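Local coordinates for protein cellulosomal scaffoldin (Bacteroides cellulosolvens, PDB 1TYJ) that probably binds type-II dockerin modules, the cohesin of a scaffoldin helping to assemble the multienzyme cellulosome, at residues 53-58 / 111-116; 74-79 / 85-90. All blocks are in the same frame, centred on the assembly; numbering follows the deposited sequence. Where two conformers were deposited one is given.

Contact 1. Residues 53-58 / 111-116; sequences EAYTDS and AKVTFK
A water joins Y55 to the backbone of T114 and accepts from both. Y55 OH donates to it at 2.7 Å and the backbone N of T114 at 3.0 Å, the two donors subtending about 105° at the water oxygen, a nearly tetrahedral opening. Y55 OH lies 4.4 Å from T114 N, too far for a direct bond, and the water spans the gap; K112 O is 4.2 Å from Y55 OH. V113 supplies the apolar part of the contact. Its CG1 methyl touches Y55 OH at 3.8 Å and approaches the ring obliquely, with CZ at 4.4 Å from CG1, while the two side chains cross at about a right angle. In Y55, CG stands opposite the carbonyl carbon and beside the backbone N (chi1 -79°), which sends the phenol from the 53-58 segment across to the middle of strand 108-117. V113 presents CG1 from the position opposite its own backbone N (chi1 177°). P46, P61 and L86 also pack on Y55, and T114 OG1 is bonded to T19 OG1 rather than to this water. Strand 111-116 is paired through V113 with L20 on one edge and through K112 with D62 on the other; T114 N, by strand alternation, points to the same edge as K112, so the water probably takes the place of a carbonyl partner. With 92 Å² buried between the segments, the contact rests on a few atoms. The chemistry implies a phenol used as a donor: one water satisfies it together with a strand N-H, and thereby links segment 53-58 to the edge of strand 108-117.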
loop_
_atom_site.group_PDB
_atom_site.type_symbol
_atom_site.label_atom_id
_atom_site.label_comp_id
_atom_site.label_asym_id
_atom_site.label_seq_id
_atom_site.Cartn_x
_atom_site.Cartn_y
_atom_site.Cartn_z
ATOM N N GLU A 53 -8.673 11.624 11.434
ATOM C CA GLU A 53 -7.645 12.648 11.604
ATOM C C GLU A 53 -6.621 12.437 10.517
ATOM O O GLU A 53 -6.511 11.320 10.024
ATOM C CB GLU A 53 -6.906 12.411 12.919
ATOM C CG GLU A 53 -7.683 12.702 14.183
ATOM C CD GLU A 53 -6.784 12.518 15.398
ATOM O OE1 GLU A 53 -5.763 13.243 15.517
ATOM O OE2 GLU A 53 -7.076 11.623 16.209
ATOM N N ALA A 54 -5.873 13.477 10.165
ATOM C CA ALA A 54 -4.763 13.346 9.208
ATOM C C ALA A 54 -3.725 12.337 9.731
ATOM O O ALA A 54 -3.476 12.269 10.950
ATOM C CB ALA A 54 -4.089 14.715 9.009
ATOM N N TYR A 55 -3.092 11.575 8.835
ATOM C CA TYR A 55 -1.921 10.817 9.256
ATOM C C TYR A 55 -0.872 11.725 9.832
ATOM O O TYR A 55 -0.678 12.882 9.339
ATOM C CB TYR A 55 -1.211 10.183 8.050
ATOM C CG TYR A 55 -1.790 8.910 7.466
ATOM C CD1 TYR A 55 -3.142 8.595 7.552
ATOM C CD2 TYR A 55 -0.959 8.041 6.725
ATOM C CE1 TYR A 55 -3.659 7.423 6.954
ATOM C CE2 TYR A 55 -1.465 6.893 6.137
ATOM C CZ TYR A 55 -2.813 6.584 6.251
ATOM O OH TYR A 55 -3.291 5.462 5.640
ATOM N N THR A 56 -0.106 11.178 10.781
ATOM C CA THR A 56 1.229 11.699 11.053
ATOM C C THR A 56 2.244 10.770 10.383
ATOM O O THR A 56 1.863 9.771 9.753
ATOM C CB THR A 56 1.524 11.722 12.570
ATOM O OG1 THR A 56 1.576 10.371 13.056
ATOM C CG2 THR A 56 0.427 12.536 13.309
ATOM N N ASP A 57 3.526 11.065 10.551
ATOM C CA ASP A 57 4.568 10.245 9.974
ATOM C C ASP A 57 4.612 8.821 10.541
ATOM O O ASP A 57 5.312 7.975 9.977
ATOM C CB ASP A 57 5.954 10.902 10.135
ATOM C CG ASP A 57 6.250 11.954 9.063
ATOM O OD1 ASP A 57 5.616 11.895 7.983
ATOM O OD2 ASP A 57 7.154 12.800 9.283
ATOM N N SER A 58 3.882 8.514 11.622
ATOM C CA SER A 58 3.937 7.157 12.168
ATOM C C SER A 58 2.652 6.333 11.905
ATOM O O SER A 58 2.578 5.178 12.293
ATOM C CB SER A 58 4.169 7.234 13.699
ATOM O OG SER A 58 3.132 7.984 14.318
ATOM N N ALA A 111 -3.604 -3.698 2.071
ATOM C CA ALA A 111 -3.611 -2.402 2.778
ATOM C C ALA A 111 -4.555 -1.506 2.043
ATOM O O ALA A 111 -4.828 -1.726 0.837
ATOM C CB ALA A 111 -2.211 -1.762 2.767
ATOM N N LYS A 112 -5.013 -0.468 2.739
ATOM C CA LYS A 112 -5.764 0.600 2.084
ATOM C C LYS A 112 -5.280 1.927 2.607
ATOM O O LYS A 112 -5.063 2.082 3.796
ATOM C CB LYS A 112 -7.259 0.511 2.338
ATOM C CG LYS A 112 -7.844 -0.899 2.151
ATOM C CD LYS A 112 -9.299 -0.917 2.500
ATOM C CE LYS A 112 -9.804 -2.335 2.421
ATOM N NZ LYS A 112 -11.227 -2.429 2.884
ATOM N N VAL A 113 -5.180 2.902 1.715
ATOM C CA VAL A 113 -4.783 4.241 2.120
ATOM C C VAL A 113 -5.849 5.193 1.634
ATOM O O VAL A 113 -6.145 5.259 0.440
ATOM C CB VAL A 113 -3.451 4.646 1.493
ATOM C CG1 VAL A 113 -3.066 6.085 1.854
ATOM C CG2 VAL A 113 -2.342 3.703 1.903
ATOM N N THR A 114 -6.460 5.908 2.568
ATOM C CA THR A 114 -7.445 6.934 2.228
ATOM C C THR A 114 -6.751 8.285 2.252
ATOM O O THR A 114 -5.905 8.553 3.131
ATOM C CB THR A 114 -8.610 6.913 3.266
ATOM O OG1 THR A 114 -9.235 5.618 3.248
ATOM C CG2 THR A 114 -9.685 7.973 2.982
ATOM N N PHE A 115 -7.133 9.139 1.290
ATOM C CA PHE A 115 -6.667 10.513 1.192
ATOM C C PHE A 115 -7.866 11.459 1.235
ATOM O O PHE A 115 -8.922 11.142 0.665
ATOM C CB PHE A 115 -5.981 10.742 -0.155
ATOM C CG PHE A 115 -4.781 9.878 -0.400
ATOM C CD1 PHE A 115 -4.902 8.629 -1.012
ATOM C CD2 PHE A 115 -3.499 10.347 -0.089
ATOM C CE1 PHE A 115 -3.750 7.837 -1.276
ATOM C CE2 PHE A 115 -2.376 9.564 -0.338
ATOM C CZ PHE A 115 -2.503 8.323 -0.943
ATOM N N LYS A 116 -7.721 12.583 1.933
ATOM C CA LYS A 116 -8.695 13.663 1.837
ATOM C C LYS A 116 -8.216 14.589 0.732
ATOM O O LYS A 116 -7.030 14.925 0.645
ATOM C CB LYS A 116 -8.875 14.407 3.181
ATOM C CG LYS A 116 -9.776 15.653 3.088
ATOM C CD LYS A 116 -9.773 16.493 4.367
ATOM C CE LYS A 116 -10.574 15.835 5.470
ATOM N NZ LYS A 116 -10.767 16.788 6.635
HETATM O O HOH W 1 -5.935 5.574 5.452
#

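Contact 2. Residues 74-79 / 85-90; sequences TDMSKH and VLNFGR
R90 crosses the carboxylate of D75 at a slant, the two residues being neighbours in a non-hydrogen-bonded antiparallel pair. CB of R90 is 3.6 Å from D75 OD1; CG, opposite the backbone N, comes within 3.2 Å of the same oxygen, and CD keeps that spacing while the chain runs extended to NE. NE turns to L67 O, and NH1 closes the salt bridge to D75 OD1 at 2.7 Å. The bond lies near the guanidinium plane but reaches OD1 on its syn side 30° out of the carboxylate plane, and the carboxylate and guanidinium planes are 54° apart. Y63 holds both partners: its hydroxyl bonds D75 OD2 and its ring makes a cation-pi contact with R90.

Toward the turn of the hairpin, L86 CD2 sits over one face of the H79 ring, 3.8 Å from the centroid and 11° off the normal, a CH-pi contact; the backbone N of N87 lies at the ring edge. Between these ends the backbones of M76 and G89 exchange two hydrogen bonds, N to O at 2.9 Å each way, and K78 N meets N87 O at 2.9 Å in an almost straight bond. Charge pairing at one end and a CH-pi contact at the other therefore reinforce the pairing of these strands, with D75 probably helping to neutralise R90, which is buried.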
loop_
_atom_site.group_PDB
_atom_site.type_symbol
_atom_site.label_atom_id
_atom_site.label_comp_id
_atom_site.label_asym_id
_atom_site.label_seq_id
_atom_site.Cartn_x
_atom_site.Cartn_y
_atom_site.Cartn_z
ATOM N N THR A 74 3.734 -8.211 12.150
ATOM C CA THR A 74 4.320 -6.984 12.677
ATOM C C THR A 74 4.182 -5.898 11.596
ATOM O O THR A 74 4.335 -6.189 10.432
ATOM C CB THR A 74 5.768 -7.222 13.123
ATOM O OG1 THR A 74 6.225 -6.075 13.836
ATOM C CG2 THR A 74 6.695 -7.457 11.937
ATOM N N ASP A 75 3.893 -4.674 12.023
ATOM C CA ASP A 75 3.663 -3.515 11.152
ATOM C C ASP A 75 4.859 -2.559 11.266
ATOM O O ASP A 75 5.530 -2.505 12.301
ATOM C CB ASP A 75 2.450 -2.690 11.641
ATOM C CG ASP A 75 1.123 -3.352 11.398
ATOM O OD1 ASP A 75 1.047 -4.334 10.643
ATOM O OD2 ASP A 75 0.143 -2.866 11.997
ATOM N N MET A 76 5.097 -1.788 10.205
ATOM C CA MET A 76 6.080 -0.701 10.176
ATOM C C MET A 76 5.413 0.437 9.441
ATOM O O MET A 76 4.777 0.207 8.429
ATOM C CB MET A 76 7.374 -1.157 9.436
ATOM C CG MET A 76 7.576 -0.600 8.022
ATOM S SD MET A 76 8.123 1.161 7.963
ATOM C CE MET A 76 8.901 1.046 6.360
ATOM N N SER A 77 5.535 1.661 9.957
ATOM C CA SER A 77 5.019 2.858 9.256
ATOM C C SER A 77 5.860 4.044 9.665
ATOM O O SER A 77 5.890 4.408 10.847
ATOM C CB SER A 77 3.502 3.098 9.486
ATOM O OG SER A 77 3.105 2.963 10.872
ATOM N N LYS A 78 6.563 4.604 8.691
ATOM C CA LYS A 78 7.546 5.648 8.949
ATOM C C LYS A 78 7.664 6.483 7.673
ATOM O O LYS A 78 8.495 6.217 6.774
ATOM C CB LYS A 78 8.870 5.017 9.412
ATOM C CG LYS A 78 9.951 6.004 9.965
ATOM C CD LYS A 78 11.239 5.197 10.269
ATOM C CE LYS A 78 12.252 5.897 11.158
ATOM N NZ LYS A 78 11.841 6.155 12.598
ATOM N N HIS A 79 6.787 7.484 7.618
ATOM C CA HIS A 79 6.577 8.316 6.410
ATOM C C HIS A 79 7.453 9.562 6.390
ATOM O O HIS A 79 8.158 9.887 7.354
ATOM C CB HIS A 79 5.108 8.719 6.336
ATOM C CG HIS A 79 4.170 7.559 6.538
ATOM N ND1 HIS A 79 3.123 7.565 7.445
ATOM C CD2 HIS A 79 4.129 6.345 5.920
ATOM C CE1 HIS A 79 2.473 6.408 7.368
ATOM N NE2 HIS A 79 3.085 5.643 6.476
ATOM N N VAL A 85 5.730 11.281 0.950
ATOM C CA VAL A 85 6.169 9.884 0.899
ATOM C C VAL A 85 5.536 9.054 2.023
ATOM O O VAL A 85 5.617 9.437 3.177
ATOM C CB VAL A 85 7.691 9.783 0.983
ATOM C CG1 VAL A 85 8.140 8.307 1.019
ATOM C CG2 VAL A 85 8.314 10.515 -0.216
ATOM N N LEU A 86 4.870 7.963 1.635
ATOM C CA LEU A 86 4.410 6.971 2.601
ATOM C C LEU A 86 5.354 5.785 2.536
ATOM O O LEU A 86 5.678 5.320 1.462
ATOM C CB LEU A 86 3.005 6.497 2.251
ATOM C CG LEU A 86 1.930 7.592 2.267
ATOM C CD1 LEU A 86 0.653 7.067 1.628
ATOM C CD2 LEU A 86 1.689 8.095 3.690
ATOM N N ASN A 87 5.743 5.229 3.683
ATOM C CA ASN A 87 6.604 4.035 3.669
ATOM C C ASN A 87 6.082 3.157 4.803
ATOM O O ASN A 87 6.070 3.597 5.975
ATOM C CB ASN A 87 8.057 4.392 3.949
ATOM C CG ASN A 87 9.011 3.184 3.836
ATOM O OD1 ASN A 87 8.809 2.276 3.053
ATOM N ND2 ASN A 87 10.053 3.197 4.607
ATOM N N PHE A 88 5.611 1.961 4.456
ATOM C CA PHE A 88 5.036 1.105 5.484
ATOM C C PHE A 88 5.070 -0.333 5.030
ATOM O O PHE A 88 5.299 -0.639 3.846
ATOM C CB PHE A 88 3.567 1.533 5.777
ATOM C CG PHE A 88 2.660 1.497 4.541
ATOM C CD1 PHE A 88 1.841 0.367 4.292
ATOM C CD2 PHE A 88 2.629 2.580 3.643
ATOM C CE1 PHE A 88 1.002 0.317 3.174
ATOM C CE2 PHE A 88 1.818 2.532 2.503
ATOM C CZ PHE A 88 0.994 1.415 2.265
ATOM N N GLY A 89 4.812 -1.238 5.956
ATOM C CA GLY A 89 4.854 -2.644 5.580
ATOM C C GLY A 89 4.218 -3.467 6.679
ATOM O O GLY A 89 3.988 -2.977 7.805
ATOM N N ARG A 90 3.984 -4.740 6.362
ATOM C CA ARG A 90 3.455 -5.685 7.330
ATOM C C ARG A 90 3.927 -7.071 6.942
ATOM O O ARG A 90 3.993 -7.407 5.752
ATOM C CB ARG A 90 1.920 -5.629 7.366
ATOM C CG ARG A 90 1.287 -6.636 8.368
ATOM C CD ARG A 90 -0.208 -6.311 8.514
ATOM N NE ARG A 90 -0.929 -7.341 9.263
ATOM C CZ ARG A 90 -1.181 -7.263 10.577
ATOM N NH1 ARG A 90 -0.749 -6.214 11.296
ATOM N NH2 ARG A 90 -1.885 -8.233 11.178
#

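Overall arrangement
Along the chain, contact 2 is nested inside the loop closed by contact 1: 53-58 comes first, then the 74-79 / 85-90 hairpin, then 111-116. Their centres lie 11 Å apart. Strand 108-117 belongs to one sheet of the cohesin beta sandwich, strands 73-77 and 85-92 to the other. Two seams join them: A111 and V113 meet F88 across the interior, while D57 O bonds H79 N, S58 O bonds S77 OG at 2.7 Å, and T56 O makes a weak bond to H79 ND1. Segment 53-58 thus bridges both sheets at one flank. In related cohesins the hairpin's sheet carries the dockerin-binding face; contact 1 joins the other sheet's strand 108-117 to the flank beside it.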